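Local coordinates for protein broad specificity aminotransferase (Leishmania mexicana, PDB 4WB0) that is a homodimeric, pyridoxal phosphate-dependent aminotransferase of broad specificity, probably acting on L-aspartate and 2-oxoglutarate among its substrates, at residues Gly38-Val44 with Asn378-Thr382; Tyr56-Val60 with Glu319-Glu323; Leu345-Trp351 with Ile404-Arg409. All coordinates share one frame; numbering follows the deposited sequence.

Contact 1: Gly38-Val44 with Asn378-Thr382; sequences GPKANLV and NIFIT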
ATOM      1  N   GLY A  38      16.135 -30.052 -12.360  1.00 86.41           N
ATOM      2  CA  GLY A  38      15.391 -30.878 -13.307  1.00 81.17           C
ATOM      3  C   GLY A  38      13.872 -30.900 -13.120  1.00 72.42           C
ATOM      4  O   GLY A  38      13.256 -29.852 -12.906  1.00 67.80           O
ATOM      5  N   PRO A  39      13.244 -32.092 -13.216  1.00 68.82           N
ATOM      6  CA  PRO A  39      11.785 -32.153 -12.984  1.00 62.02           C
ATOM      7  C   PRO A  39      11.443 -31.774 -11.536  1.00 53.65           C
ATOM      8  O   PRO A  39      12.108 -32.229 -10.617  1.00 49.42           O
ATOM      9  CB  PRO A  39      11.430 -33.626 -13.264  1.00 64.34           C
ATOM     10  CG  PRO A  39      12.643 -34.207 -13.958  1.00 69.26           C
ATOM     11  CD  PRO A  39      13.819 -33.425 -13.464  1.00 71.31           C
ATOM     12  N   LYS A  40      10.436 -30.954 -11.330  1.00 52.65           N
ATOM     13  CA  LYS A  40      10.161 -30.488  -9.984  1.00 53.20           C
ATOM     14  C   LYS A  40       8.724 -30.095  -9.810  1.00 51.62           C
ATOM     15  O   LYS A  40       8.003 -29.907 -10.781  1.00 55.77           O
ATOM     16  CB  LYS A  40      11.060 -29.294  -9.652  1.00 56.06           C
ATOM     17  CG  LYS A  40      10.829 -28.059 -10.553  1.00 57.70           C
ATOM     18  CD  LYS A  40      11.705 -26.890 -10.076  1.00 56.72           C
ATOM     19  CE  LYS A  40      11.998 -25.854 -11.132  1.00 53.51           C
ATOM     20  NZ  LYS A  40      10.860 -24.994 -11.424  1.00 50.46           N
ATOM     21  N   ALA A  41       8.336 -29.905  -8.552  1.00 44.23           N
ATOM     22  CA  ALA A  41       7.025 -29.429  -8.204  1.00 39.41           C
ATOM     23  C   ALA A  41       7.226 -28.231  -7.247  1.00 39.18           C
ATOM     24  O   ALA A  41       7.720 -28.386  -6.109  1.00 39.61           O
ATOM     25  CB  ALA A  41       6.209 -30.537  -7.563  1.00 36.42           C
ATOM     26  N   ASN A  42       6.924 -27.045  -7.742  1.00 36.77           N
ATOM     27  CA  ASN A  42       7.011 -25.838  -6.929  1.00 35.72           C
ATOM     28  C   ASN A  42       5.662 -25.607  -6.297  1.00 32.10           C
ATOM     29  O   ASN A  42       4.768 -24.988  -6.880  1.00 31.35           O
ATOM     30  CB  ASN A  42       7.461 -24.630  -7.767  1.00 39.29           C
ATOM     31  CG  ASN A  42       7.609 -23.346  -6.937  1.00 40.14           C
ATOM     32  OD1 ASN A  42       7.217 -23.285  -5.740  1.00 37.71           O
ATOM     33  ND2 ASN A  42       8.159 -22.298  -7.587  1.00 41.20           N
ATOM     34  N   LEU A  43       5.512 -26.108  -5.068  1.00 30.88           N
ATOM     35  CA  LEU A  43       4.212 -26.123  -4.417  1.00 30.32           C
ATOM     36  C   LEU A  43       4.220 -25.208  -3.182  1.00 31.29           C
ATOM     37  O   LEU A  43       3.508 -25.467  -2.200  1.00 27.21           O
ATOM     38  CB  LEU A  43       3.852 -27.586  -4.047  1.00 27.06           C
ATOM     39  CG  LEU A  43       4.026 -28.646  -5.199  1.00 29.54           C
ATOM     40  CD1 LEU A  43       3.696 -30.050  -4.752  1.00 30.10           C
ATOM     41  CD2 LEU A  43       3.141 -28.273  -6.310  1.00 29.56           C
ATOM     42  N   VAL A  44       5.066 -24.175  -3.204  1.00 34.46           N
ATOM     43  CA  VAL A  44       5.282 -23.371  -1.980  1.00 36.22           C
ATOM     44  C   VAL A  44       4.182 -22.352  -1.754  1.00 35.98           C
ATOM     45  O   VAL A  44       3.416 -22.492  -0.816  1.00 36.63           O
ATOM     46  CB  VAL A  44       6.629 -22.671  -1.983  1.00 38.97           C
ATOM     47  CG1 VAL A  44       6.868 -21.890  -0.647  1.00 41.11           C
ATOM     48  CG2 VAL A  44       7.714 -23.708  -2.113  1.00 40.20           C
ATOM     49  N   ASN A 378      13.196 -32.340  -4.888  1.00 45.52           N
ATOM     50  CA  ASN A 378      12.594 -31.348  -5.796  1.00 46.18           C
ATOM     51  C   ASN A 378      11.096 -31.333  -5.717  1.00 44.70           C
ATOM     52  O   ASN A 378      10.385 -30.897  -6.650  1.00 42.38           O
ATOM     53  CB  ASN A 378      13.039 -31.593  -7.250  1.00 50.26           C
ATOM     54  CG  ASN A 378      14.336 -30.896  -7.602  1.00 52.94           C
ATOM     55  OD1 ASN A 378      15.048 -30.386  -6.741  1.00 53.16           O
ATOM     56  ND2 ASN A 378      14.645 -30.875  -8.893  1.00 54.34           N
ATOM     57  N   ILE A 379      10.588 -31.774  -4.574  1.00 45.17           N
ATOM     58  CA  ILE A 379       9.177 -31.600  -4.277  1.00 41.89           C
ATOM     59  C   ILE A 379       9.094 -30.516  -3.197  1.00 39.84           C
ATOM     60  O   ILE A 379       9.327 -30.787  -2.021  1.00 39.82           O
ATOM     61  CB  ILE A 379       8.512 -32.928  -3.821  1.00 44.60           C
ATOM     62  CG1 ILE A 379       8.637 -33.988  -4.914  1.00 47.58           C
ATOM     63  CG2 ILE A 379       7.077 -32.712  -3.490  1.00 42.33           C
ATOM     64  CD1 ILE A 379       7.998 -33.588  -6.275  1.00 50.19           C
ATOM     65  N   PHE A 380       8.778 -29.291  -3.604  1.00 37.93           N
ATOM     66  CA  PHE A 380       8.917 -28.162  -2.697  1.00 37.87           C
ATOM     67  C   PHE A 380       7.629 -27.873  -1.975  1.00 36.01           C
ATOM     68  O   PHE A 380       6.783 -27.111  -2.412  1.00 34.78           O
ATOM     69  CB  PHE A 380       9.466 -26.950  -3.459  1.00 39.73           C
ATOM     70  CG  PHE A 380      10.838 -27.218  -4.014  1.00 44.74           C
ATOM     71  CD1 PHE A 380      11.954 -27.129  -3.196  1.00 47.18           C
ATOM     72  CD2 PHE A 380      11.000 -27.639  -5.321  1.00 45.55           C
ATOM     73  CE1 PHE A 380      13.207 -27.393  -3.672  1.00 49.05           C
ATOM     74  CE2 PHE A 380      12.258 -27.911  -5.820  1.00 47.07           C
ATOM     75  CZ  PHE A 380      13.370 -27.792  -4.990  1.00 49.58           C
ATOM     76  N   ILE A 381       7.500 -28.554  -0.844  1.00 37.48           N
ATOM     77  CA  ILE A 381       6.413 -28.306   0.099  1.00 35.53           C
ATOM     78  C   ILE A 381       7.019 -27.664   1.321  1.00 36.40           C
ATOM     79  O   ILE A 381       8.217 -27.711   1.491  1.00 38.75           O
ATOM     80  CB  ILE A 381       5.688 -29.596   0.479  1.00 36.50           C
ATOM     81  CG1 ILE A 381       6.629 -30.542   1.228  1.00 39.51           C
ATOM     82  CG2 ILE A 381       5.166 -30.269  -0.793  1.00 34.97           C
ATOM     83  CD1 ILE A 381       5.962 -31.809   1.723  1.00 40.08           C
ATOM     84  N   THR A 382       6.200 -27.072   2.168  1.00 39.45           N
ATOM     85  CA  THR A 382       6.747 -26.315   3.286  1.00 40.37           C
ATOM     86  C   THR A 382       7.170 -27.271   4.348  1.00 41.67           C
ATOM     87  O   THR A 382       6.791 -28.442   4.326  1.00 40.73           O
ATOM     88  CB  THR A 382       5.739 -25.323   3.903  1.00 38.83           C
ATOM     89  OG1 THR A 382       4.697 -26.042   4.594  1.00 38.42           O
ATOM     90  CG2 THR A 382       5.157 -24.431   2.861  1.00 38.01           C
TER
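Ala-41 is gripped through both of its backbone polar groups by the segment Asn-378 to Thr-382. Its amide gives a hydrogen bond to Asn-378 O, with 3.0 Å between Ala-41 N and that oxygen, and its carbonyl takes one from Phe-380, Phe-380 N lying 2.9 Å from Ala-41 O; both groups are thus satisfied. The ladder then continues on Phe-380 O, which accepts from Leu-43 N at 3.1 Å in a more bent bond. Val-44 N is also near Phe-380 O, yet its angle is poor; it donates instead, weakly, to Asn-42 OD1 of its own segment. At the other end Asn-378 ND2 reaches back to Pro-39 O in a long, weak bond of 3.4 Å. The backbone bonds of Ala-41 and Phe-380, with Leu-43 N beyond them, define the parallel pair of strands 41-42 and 379-380, a small pairing that joins the start of the aminotransferase fold to its C-terminal part. Asn-378, with positive phi, is the C-prime residue of the Schellman motif closing helix 368-376, so strand 379-380 starts directly from that helix end. Ala-41 and Ile-379 share one face of the sheet, where Ala-41 CB meets Ile-379 CD1 at 3.8 Å and helix 394-410 packs on both. The other face carries Asn-42 and Phe-380, which pack against helix 25-35 through Ala-33. Phe-380 CG stands beside the backbone N, anti to the carbonyl carbon (chi1 -62°), a setting that places Ala-41 O and Lys-40 CB at the ring's edge. Further on, Ile-381 O accepts a hydrogen bond from Gln-375 NE2, and Val-44 O accepts one from Arg-386 NH2.

Contact 2: Tyr56-Val60 with Glu319-Glu323; sequences YPLRV and EWEAE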
ATOM      1  N   TYR A  56      -1.776 -18.421 -14.709  1.00 29.19           N
ATOM      2  CA  TYR A  56      -3.049 -18.468 -15.424  1.00 30.98           C
ATOM      3  C   TYR A  56      -3.796 -17.131 -15.282  1.00 29.72           C
ATOM      4  O   TYR A  56      -4.660 -17.002 -14.427  1.00 26.33           O
ATOM      5  CB  TYR A  56      -3.887 -19.647 -14.891  1.00 33.33           C
ATOM      6  CG  TYR A  56      -5.276 -19.786 -15.529  1.00 33.91           C
ATOM      7  CD1 TYR A  56      -5.417 -20.184 -16.840  1.00 37.91           C
ATOM      8  CD2 TYR A  56      -6.429 -19.466 -14.806  1.00 32.95           C
ATOM      9  CE1 TYR A  56      -6.683 -20.283 -17.437  1.00 40.33           C
ATOM     10  CE2 TYR A  56      -7.693 -19.528 -15.384  1.00 33.41           C
ATOM     11  CZ  TYR A  56      -7.817 -19.944 -16.692  1.00 39.83           C
ATOM     12  OH  TYR A  56      -9.079 -20.014 -17.266  1.00 42.95           O
ATOM     13  N   PRO A  57      -3.394 -16.109 -16.066  1.00 27.79           N
ATOM     14  CA  PRO A  57      -4.188 -14.875 -16.091  1.00 27.83           C
ATOM     15  C   PRO A  57      -5.586 -15.241 -16.597  1.00 28.88           C
ATOM     16  O   PRO A  57      -5.692 -15.922 -17.606  1.00 28.83           O
ATOM     17  CB  PRO A  57      -3.432 -13.959 -17.091  1.00 33.19           C
ATOM     18  CG  PRO A  57      -2.092 -14.556 -17.236  1.00 33.26           C
ATOM     19  CD  PRO A  57      -2.259 -16.048 -16.994  1.00 30.32           C
ATOM     20  N   LEU A  58      -6.640 -14.855 -15.889  1.00 27.21           N
ATOM     21  CA  LEU A  58      -7.979 -15.296 -16.228  1.00 27.33           C
ATOM     22  C   LEU A  58      -8.452 -14.644 -17.537  1.00 28.83           C
ATOM     23  O   LEU A  58      -8.130 -13.495 -17.856  1.00 29.57           O
ATOM     24  CB  LEU A  58      -8.965 -14.965 -15.108  1.00 28.78           C
ATOM     25  CG  LEU A  58      -9.121 -16.050 -14.025  1.00 29.17           C
ATOM     26  CD1 LEU A  58      -7.815 -16.225 -13.318  1.00 30.09           C
ATOM     27  CD2 LEU A  58     -10.228 -15.698 -13.000  1.00 26.14           C
ATOM     28  N   ARG A  59      -9.240 -15.407 -18.273  1.00 27.76           N
ATOM     29  CA  ARG A  59      -9.773 -14.911 -19.519  1.00 31.92           C
ATOM     30  C   ARG A  59     -10.645 -13.727 -19.267  1.00 29.28           C
ATOM     31  O   ARG A  59     -10.606 -12.791 -20.068  1.00 29.46           O
ATOM     32  CB  ARG A  59     -10.594 -15.970 -20.283  1.00 35.04           C
ATOM     33  CG  ARG A  59      -9.799 -17.205 -20.640  1.00 46.96           C
ATOM     34  CD  ARG A  59     -10.718 -18.299 -21.206  1.00 56.62           C
ATOM     35  NE  ARG A  59     -10.170 -19.627 -20.929  1.00 64.77           N
ATOM     36  CZ  ARG A  59     -10.512 -20.401 -19.903  1.00 66.77           C
ATOM     37  NH1 ARG A  59     -11.438 -20.011 -19.024  1.00 64.68           N
ATOM     38  NH2 ARG A  59      -9.920 -21.582 -19.767  1.00 70.60           N
ATOM     39  N   VAL A  60     -11.386 -13.705 -18.169  1.00 28.51           N
ATOM     40  CA  VAL A  60     -12.234 -12.519 -17.938  1.00 29.73           C
ATOM     41  C   VAL A  60     -11.396 -11.305 -17.541  1.00 28.30           C
ATOM     42  O   VAL A  60     -11.767 -10.151 -17.800  1.00 26.58           O
ATOM     43  CB  VAL A  60     -13.291 -12.717 -16.846  1.00 30.92           C
ATOM     44  CG1 VAL A  60     -14.289 -13.669 -17.244  1.00 30.81           C
ATOM     45  CG2 VAL A  60     -12.628 -13.187 -15.512  1.00 27.76           C
ATOM     46  N   GLU A 319     -19.252 -15.325 -16.493  1.00 25.59           N
ATOM     47  CA  GLU A 319     -18.050 -15.962 -17.030  1.00 28.74           C
ATOM     48  C   GLU A 319     -16.992 -16.176 -15.936  1.00 27.36           C
ATOM     49  O   GLU A 319     -16.293 -17.222 -15.885  1.00 24.74           O
ATOM     50  CB  GLU A 319     -17.459 -15.153 -18.168  1.00 31.68           C
ATOM     51  CG  GLU A 319     -18.272 -15.335 -19.439  1.00 41.15           C
ATOM     52  CD  GLU A 319     -17.907 -14.336 -20.539  1.00 47.54           C
ATOM     53  OE1 GLU A 319     -18.694 -14.182 -21.500  1.00 55.15           O
ATOM     54  OE2 GLU A 319     -16.827 -13.704 -20.433  1.00 44.78           O
ATOM     55  N   TRP A 320     -16.835 -15.183 -15.075  1.00 28.14           N
ATOM     56  CA  TRP A 320     -15.856 -15.310 -13.986  1.00 24.58           C
ATOM     57  C   TRP A 320     -16.202 -16.467 -13.073  1.00 23.80           C
ATOM     58  O   TRP A 320     -15.355 -17.276 -12.721  1.00 22.87           O
ATOM     59  CB  TRP A 320     -15.782 -14.031 -13.145  1.00 22.26           C
ATOM     60  CG  TRP A 320     -14.846 -14.174 -12.006  1.00 23.50           C
ATOM     61  CD1 TRP A 320     -13.581 -14.717 -12.033  1.00 24.95           C
ATOM     62  CD2 TRP A 320     -15.081 -13.768 -10.667  1.00 24.70           C
ATOM     63  NE1 TRP A 320     -13.044 -14.673 -10.775  1.00 25.35           N
ATOM     64  CE2 TRP A 320     -13.948 -14.099  -9.922  1.00 23.29           C
ATOM     65  CE3 TRP A 320     -16.158 -13.152 -10.029  1.00 25.05           C
ATOM     66  CZ2 TRP A 320     -13.846 -13.823  -8.557  1.00 24.15           C
ATOM     67  CZ3 TRP A 320     -16.075 -12.914  -8.676  1.00 27.90           C
ATOM     68  CH2 TRP A 320     -14.923 -13.229  -7.960  1.00 25.40           C
ATOM     69  N   GLU A 321     -17.440 -16.520 -12.627  1.00 24.13           N
ATOM     70  CA  GLU A 321     -17.835 -17.613 -11.746  1.00 27.15           C
ATOM     71  C   GLU A 321     -17.622 -18.987 -12.398  1.00 28.31           C
ATOM     72  O   GLU A 321     -17.178 -19.913 -11.739  1.00 26.27           O
ATOM     73  CB  GLU A 321     -19.263 -17.401 -11.274  1.00 28.94           C
ATOM     74  CG  GLU A 321     -19.338 -16.106 -10.403  1.00 26.85           C
ATOM     75  CD  GLU A 321     -20.608 -16.001  -9.532  1.00 35.72           C
ATOM     76  OE1 GLU A 321     -21.111 -14.884  -9.299  1.00 36.59           O
ATOM     77  OE2 GLU A 321     -21.091 -17.039  -9.043  1.00 39.34           O
ATOM     78  N   ALA A 322     -17.846 -19.115 -13.701  1.00 28.50           N
ATOM     79  CA  ALA A 322     -17.596 -20.397 -14.380  1.00 28.67           C
ATOM     80  C   ALA A 322     -16.085 -20.732 -14.420  1.00 27.75           C
ATOM     81  O   ALA A 322     -15.676 -21.888 -14.223  1.00 29.11           O
ATOM     82  CB  ALA A 322     -18.196 -20.359 -15.804  1.00 28.89           C
ATOM     83  N   GLU A 323     -15.253 -19.718 -14.651  1.00 26.10           N
ATOM     84  CA  GLU A 323     -13.824 -19.876 -14.695  1.00 27.43           C
ATOM     85  C   GLU A 323     -13.259 -20.323 -13.315  1.00 30.19           C
ATOM     86  O   GLU A 323     -12.430 -21.239 -13.218  1.00 26.40           O
ATOM     87  CB  GLU A 323     -13.223 -18.554 -15.174  1.00 31.99           C
ATOM     88  CG  GLU A 323     -11.810 -18.595 -15.519  1.00 33.67           C
ATOM     89  CD  GLU A 323     -11.348 -17.511 -16.523  1.00 33.25           C
ATOM     90  OE1 GLU A 323     -12.011 -16.414 -16.739  1.00 30.72           O
ATOM     91  OE2 GLU A 323     -10.247 -17.781 -17.087  1.00 33.06           O
TER
HETATM   92  O   HOH W   1     -10.558 -21.861 -15.419  1.00 34.70           O
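With CG anti to the backbone N (chi1 -169°) and the chain extended beyond it, Glu-323 carries its carboxylate across to the first turn of helix 59-71. Tyr-56, its own CG anti to N (chi1 178°), sends its hydroxyl to the same group. Both carboxylate oxygens use syn lone pairs on successive backbone amides: Arg-59 N lies 2.8 Å from Glu-323 OE2, and Val-60 N lies 3.1 Å from Glu-323 OE1. Tyr-56 OH comes within 2.5 Å of Glu-323 OE2, so close that the bond is doubtful, with ring and carboxylate planes 75° apart. The Arg-59 guanidinium lies nearly parallel to the carboxylate, but Glu-323 OE2 is well out of its plane, so the salt bridge to Arg-59 NH1 (3.2 Å) is charge alone. A water bridges Tyr-56 OH and Glu-323 O. Beside this polar cluster, Leu-58 CD2 meets the edge of Trp-320 at CD1, 3.6 Å away, and Val-60 CG1 rests on Glu-319 CB. Glu-319 itself pairs with Lys-63, and Trp-320 NE1 with Asn-260 O. Glu-323, from helix 314-344, thus sets a carboxylate at the N-terminus of helix 59-71, where Leu-58 at the N-cap has no polar side chain to accept from the first amides.

Contact 3: Leu345-Trp351 with Ile404-Arg409; sequences LQTPGRW and INDAVR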
ATOM      1  N   LEU A 345       0.476 -47.175  -4.404  1.00 47.08           N
ATOM      2  CA  LEU A 345       1.767 -47.495  -3.794  1.00 47.76           C
ATOM      3  C   LEU A 345       1.596 -48.123  -2.396  1.00 48.73           C
ATOM      4  O   LEU A 345       2.569 -48.539  -1.769  1.00 51.37           O
ATOM      5  CB  LEU A 345       2.631 -46.236  -3.712  1.00 47.60           C
ATOM      6  CG  LEU A 345       3.005 -45.594  -5.062  1.00 45.37           C
ATOM      7  CD1 LEU A 345       3.405 -44.111  -4.899  1.00 44.83           C
ATOM      8  CD2 LEU A 345       4.108 -46.377  -5.751  1.00 47.22           C
ATOM      9  N   GLN A 346       0.365 -48.186  -1.904  1.00 48.50           N
ATOM     10  CA  GLN A 346       0.107 -48.676  -0.540  1.00 55.33           C
ATOM     11  C   GLN A 346       0.982 -47.977   0.509  1.00 52.00           C
ATOM     12  O   GLN A 346       1.516 -48.614   1.438  1.00 50.46           O
ATOM     13  CB  GLN A 346       0.316 -50.193  -0.490  1.00 68.81           C
ATOM     14  CG  GLN A 346      -0.596 -50.934  -1.459  1.00 84.52           C
ATOM     15  CD  GLN A 346      -0.176 -52.379  -1.708  1.00 97.29           C
ATOM     16  OE1 GLN A 346       0.867 -52.831  -1.233  1.00101.32           O
ATOM     17  NE2 GLN A 346      -0.992 -53.107  -2.463  1.00100.41           N
ATOM     18  N   THR A 347       1.133 -46.665   0.350  1.00 49.53           N
ATOM     19  CA  THR A 347       1.903 -45.877   1.299  1.00 50.44           C
ATOM     20  C   THR A 347       1.315 -46.106   2.703  1.00 52.97           C
ATOM     21  O   THR A 347       0.092 -46.014   2.862  1.00 51.33           O
ATOM     22  CB  THR A 347       1.866 -44.378   0.934  1.00 47.69           C
ATOM     23  OG1 THR A 347       2.244 -44.216  -0.435  1.00 47.52           O
ATOM     24  CG2 THR A 347       2.833 -43.610   1.796  1.00 48.47           C
ATOM     25  N   PRO A 348       2.160 -46.421   3.711  1.00 57.26           N
ATOM     26  CA  PRO A 348       1.658 -46.549   5.090  1.00 54.96           C
ATOM     27  C   PRO A 348       0.884 -45.358   5.569  1.00 50.89           C
ATOM     28  O   PRO A 348       1.260 -44.217   5.272  1.00 48.82           O
ATOM     29  CB  PRO A 348       2.936 -46.702   5.921  1.00 57.33           C
ATOM     30  CG  PRO A 348       3.895 -47.324   5.012  1.00 62.21           C
ATOM     31  CD  PRO A 348       3.600 -46.729   3.648  1.00 61.73           C
ATOM     32  N   GLY A 349      -0.199 -45.618   6.293  1.00 52.07           N
ATOM     33  CA  GLY A 349      -0.992 -44.573   6.908  1.00 53.12           C
ATOM     34  C   GLY A 349      -2.277 -44.307   6.154  1.00 53.15           C
ATOM     35  O   GLY A 349      -2.531 -44.941   5.136  1.00 57.40           O
ATOM     36  N   ARG A 350      -3.084 -43.375   6.654  1.00 51.21           N
ATOM     37  CA  ARG A 350      -4.306 -42.922   5.972  1.00 50.69           C
ATOM     38  C   ARG A 350      -4.060 -41.618   5.214  1.00 45.09           C
ATOM     39  O   ARG A 350      -3.346 -40.742   5.707  1.00 43.28           O
ATOM     40  CB  ARG A 350      -5.453 -42.721   6.974  1.00 58.38           C
ATOM     41  CG  ARG A 350      -5.792 -43.959   7.801  1.00 71.58           C
ATOM     42  CD  ARG A 350      -6.003 -45.176   6.918  1.00 83.23           C
ATOM     43  NE  ARG A 350      -7.083 -44.994   5.951  1.00 90.90           N
ATOM     44  CZ  ARG A 350      -7.559 -45.964   5.170  1.00 97.28           C
ATOM     45  NH1 ARG A 350      -7.051 -47.187   5.237  1.00102.24           N
ATOM     46  NH2 ARG A 350      -8.551 -45.718   4.325  1.00 96.45           N
ATOM     47  N   TRP A 351      -4.679 -41.495   4.039  1.00 42.71           N
ATOM     48  CA  TRP A 351      -4.426 -40.372   3.133  1.00 41.16           C
ATOM     49  C   TRP A 351      -5.695 -39.687   2.634  1.00 40.32           C
ATOM     50  O   TRP A 351      -5.633 -38.809   1.767  1.00 38.28           O
ATOM     51  CB  TRP A 351      -3.561 -40.853   1.958  1.00 39.90           C
ATOM     52  CG  TRP A 351      -2.243 -41.264   2.494  1.00 40.74           C
ATOM     53  CD1 TRP A 351      -1.808 -42.536   2.728  1.00 42.40           C
ATOM     54  CD2 TRP A 351      -1.203 -40.389   2.945  1.00 43.30           C
ATOM     55  NE1 TRP A 351      -0.555 -42.501   3.286  1.00 45.10           N
ATOM     56  CE2 TRP A 351      -0.170 -41.192   3.445  1.00 46.73           C
ATOM     57  CE3 TRP A 351      -1.046 -38.997   2.975  1.00 42.25           C
ATOM     58  CZ2 TRP A 351       1.016 -40.650   3.957  1.00 49.34           C
ATOM     59  CZ3 TRP A 351       0.124 -38.466   3.484  1.00 43.56           C
ATOM     60  CH2 TRP A 351       1.135 -39.288   3.965  1.00 47.31           C
ATOM     61  N   ILE A 404       6.215 -38.695  -1.474  1.00 42.25           N
ATOM     62  CA  ILE A 404       5.591 -38.948  -0.161  1.00 39.35           C
ATOM     63  C   ILE A 404       5.809 -40.391   0.238  1.00 42.68           C
ATOM     64  O   ILE A 404       6.268 -40.691   1.355  1.00 46.35           O
ATOM     65  CB  ILE A 404       4.075 -38.641  -0.180  1.00 37.93           C
ATOM     66  CG1 ILE A 404       3.871 -37.142  -0.290  1.00 35.53           C
ATOM     67  CG2 ILE A 404       3.399 -39.117   1.095  1.00 40.08           C
ATOM     68  CD1 ILE A 404       2.442 -36.698  -0.657  1.00 35.55           C
ATOM     69  N   ASN A 405       5.486 -41.302  -0.667  1.00 42.11           N
ATOM     70  CA  ASN A 405       5.703 -42.722  -0.422  1.00 47.17           C
ATOM     71  C   ASN A 405       7.144 -43.027   0.002  1.00 51.78           C
ATOM     72  O   ASN A 405       7.380 -43.743   0.979  1.00 49.66           O
ATOM     73  CB  ASN A 405       5.358 -43.540  -1.672  1.00 46.24           C
ATOM     74  CG  ASN A 405       5.541 -45.018  -1.463  1.00 49.11           C
ATOM     75  OD1 ASN A 405       4.866 -45.622  -0.631  1.00 49.14           O
ATOM     76  ND2 ASN A 405       6.439 -45.621  -2.238  1.00 48.86           N
ATOM     77  N   ASP A 406       8.105 -42.478  -0.734  1.00 57.62           N
ATOM     78  CA  ASP A 406       9.513 -42.659  -0.388  1.00 63.83           C
ATOM     79  C   ASP A 406       9.826 -42.041   0.970  1.00 64.32           C
ATOM     80  O   ASP A 406      10.504 -42.663   1.791  1.00 70.64           O
ATOM     81  CB  ASP A 406      10.436 -42.037  -1.440  1.00 63.60           C
ATOM     82  CG  ASP A 406      10.460 -42.811  -2.734  1.00 61.79           C
ATOM     83  OD1 ASP A 406      10.009 -43.983  -2.740  1.00 60.73           O
ATOM     84  OD2 ASP A 406      10.952 -42.234  -3.741  1.00 60.19           O
ATOM     85  N   ALA A 407       9.352 -40.818   1.209  1.00 54.05           N
ATOM     86  CA  ALA A 407       9.705 -40.146   2.436  1.00 47.13           C
ATOM     87  C   ALA A 407       9.202 -40.950   3.637  1.00 48.90           C
ATOM     88  O   ALA A 407       9.941 -41.174   4.616  1.00 50.66           O
ATOM     89  CB  ALA A 407       9.156 -38.764   2.462  1.00 42.83           C
ATOM     90  N   VAL A 408       7.970 -41.432   3.530  1.00 48.56           N
ATOM     91  CA  VAL A 408       7.317 -42.130   4.618  1.00 50.74           C
ATOM     92  C   VAL A 408       8.015 -43.458   4.888  1.00 56.13           C
ATOM     93  O   VAL A 408       8.283 -43.818   6.041  1.00 58.36           O
ATOM     94  CB  VAL A 408       5.822 -42.359   4.304  1.00 47.43           C
ATOM     95  CG1 VAL A 408       5.206 -43.318   5.314  1.00 48.58           C
ATOM     96  CG2 VAL A 408       5.097 -41.063   4.348  1.00 43.71           C
ATOM     97  N   ARG A 409       8.323 -44.185   3.825  1.00 56.58           N
ATOM     98  CA  ARG A 409       8.923 -45.502   3.984  1.00 59.32           C
ATOM     99  C   ARG A 409      10.369 -45.460   4.474  1.00 60.80           C
ATOM    100  O   ARG A 409      10.890 -46.486   4.954  1.00 60.87           O
ATOM    101  CB  ARG A 409       8.850 -46.286   2.671  1.00 60.49           C
ATOM    102  CG  ARG A 409       7.441 -46.705   2.312  1.00 60.87           C
ATOM    103  CD  ARG A 409       7.410 -47.471   1.015  1.00 61.32           C
ATOM    104  NE  ARG A 409       6.045 -47.794   0.583  1.00 59.72           N
ATOM    105  CZ  ARG A 409       5.403 -48.913   0.910  1.00 61.35           C
ATOM    106  NH1 ARG A 409       5.982 -49.814   1.704  1.00 64.37           N
ATOM    107  NH2 ARG A 409       4.178 -49.131   0.458  1.00 60.15           N
TER
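Pro-348 sets its CD over the centre of one face of the Arg-409 guanidinium, 3.9 Å from Arg-409 CZ, and the two side chains cross at about a right angle. Near the edge of that same guanidinium, somewhat tilted from its plane, Leu-345 O takes a hydrogen bond of 2.8 Å from Arg-409 NH2. The donor is in the carbonyl plane, although the N-H is bent (135°). Arg-409 NE turns to Asn-405 OD1 one helical turn back, in a straighter bond of 2.8 Å with the oxygen in the guanidinium plane, so two bonds on different nitrogens fix the rotation of the group. Asn-405 OD1 is thereby a shared acceptor: Thr-347 OG1, which has Leu-342 O as a weak second partner, donates to it at 3.0 Å, and the two donors come from opposite faces of the amide plane. Asn-405 CG is swung anti to the backbone N (chi1 -179°), bringing its amide out toward the loop, while Leu-345 CD1 packs against Asn-405 CB at 3.8 Å.

Toward Trp-351 the contact becomes apolar. Trp-351 runs antiparallel alongside Ile-404 and Val-408; its CH2 approaches Ile-404 CG2 to 3.7 Å, and Val-408 CG2 meets the indole at its edge. Trp-351 NE1 donates to Pro-348 O from above that carbonyl's plane, tying the loop across itself. Gln-346, in a Schellman motif, ends helix 314-344, and the loop passes on to helix 352-356. Leu-342 from the long helix touches both Trp-351 and Ile-404, and helix 368-376 packs through Tyr-373 on another side of helix 394-410.

Overall arrangement
Contacts 1 and 3 lie on the same side of the chain's centre, their own centres 18 Å apart and nearest atoms about 6 Å apart. Helix 394-410 connects them: it packs on the short parallel sheet of contact 1 and supplies residues 404-409 to contact 3. Their segments alternate along the chain. Contact 2 is more distant, 26 Å from contact 1 and 36 Å from contact 3 between centres, and it is nested inside the loop that contact 1 closes. Helix 314-344 spans the gap, giving Glu-319 to Glu-323 to contact 2 and running out into the loop of contact 3. Contact 1 is also tied to strand 386-388, by backbone hydrogen bonding between Leu-43 and Asn-388.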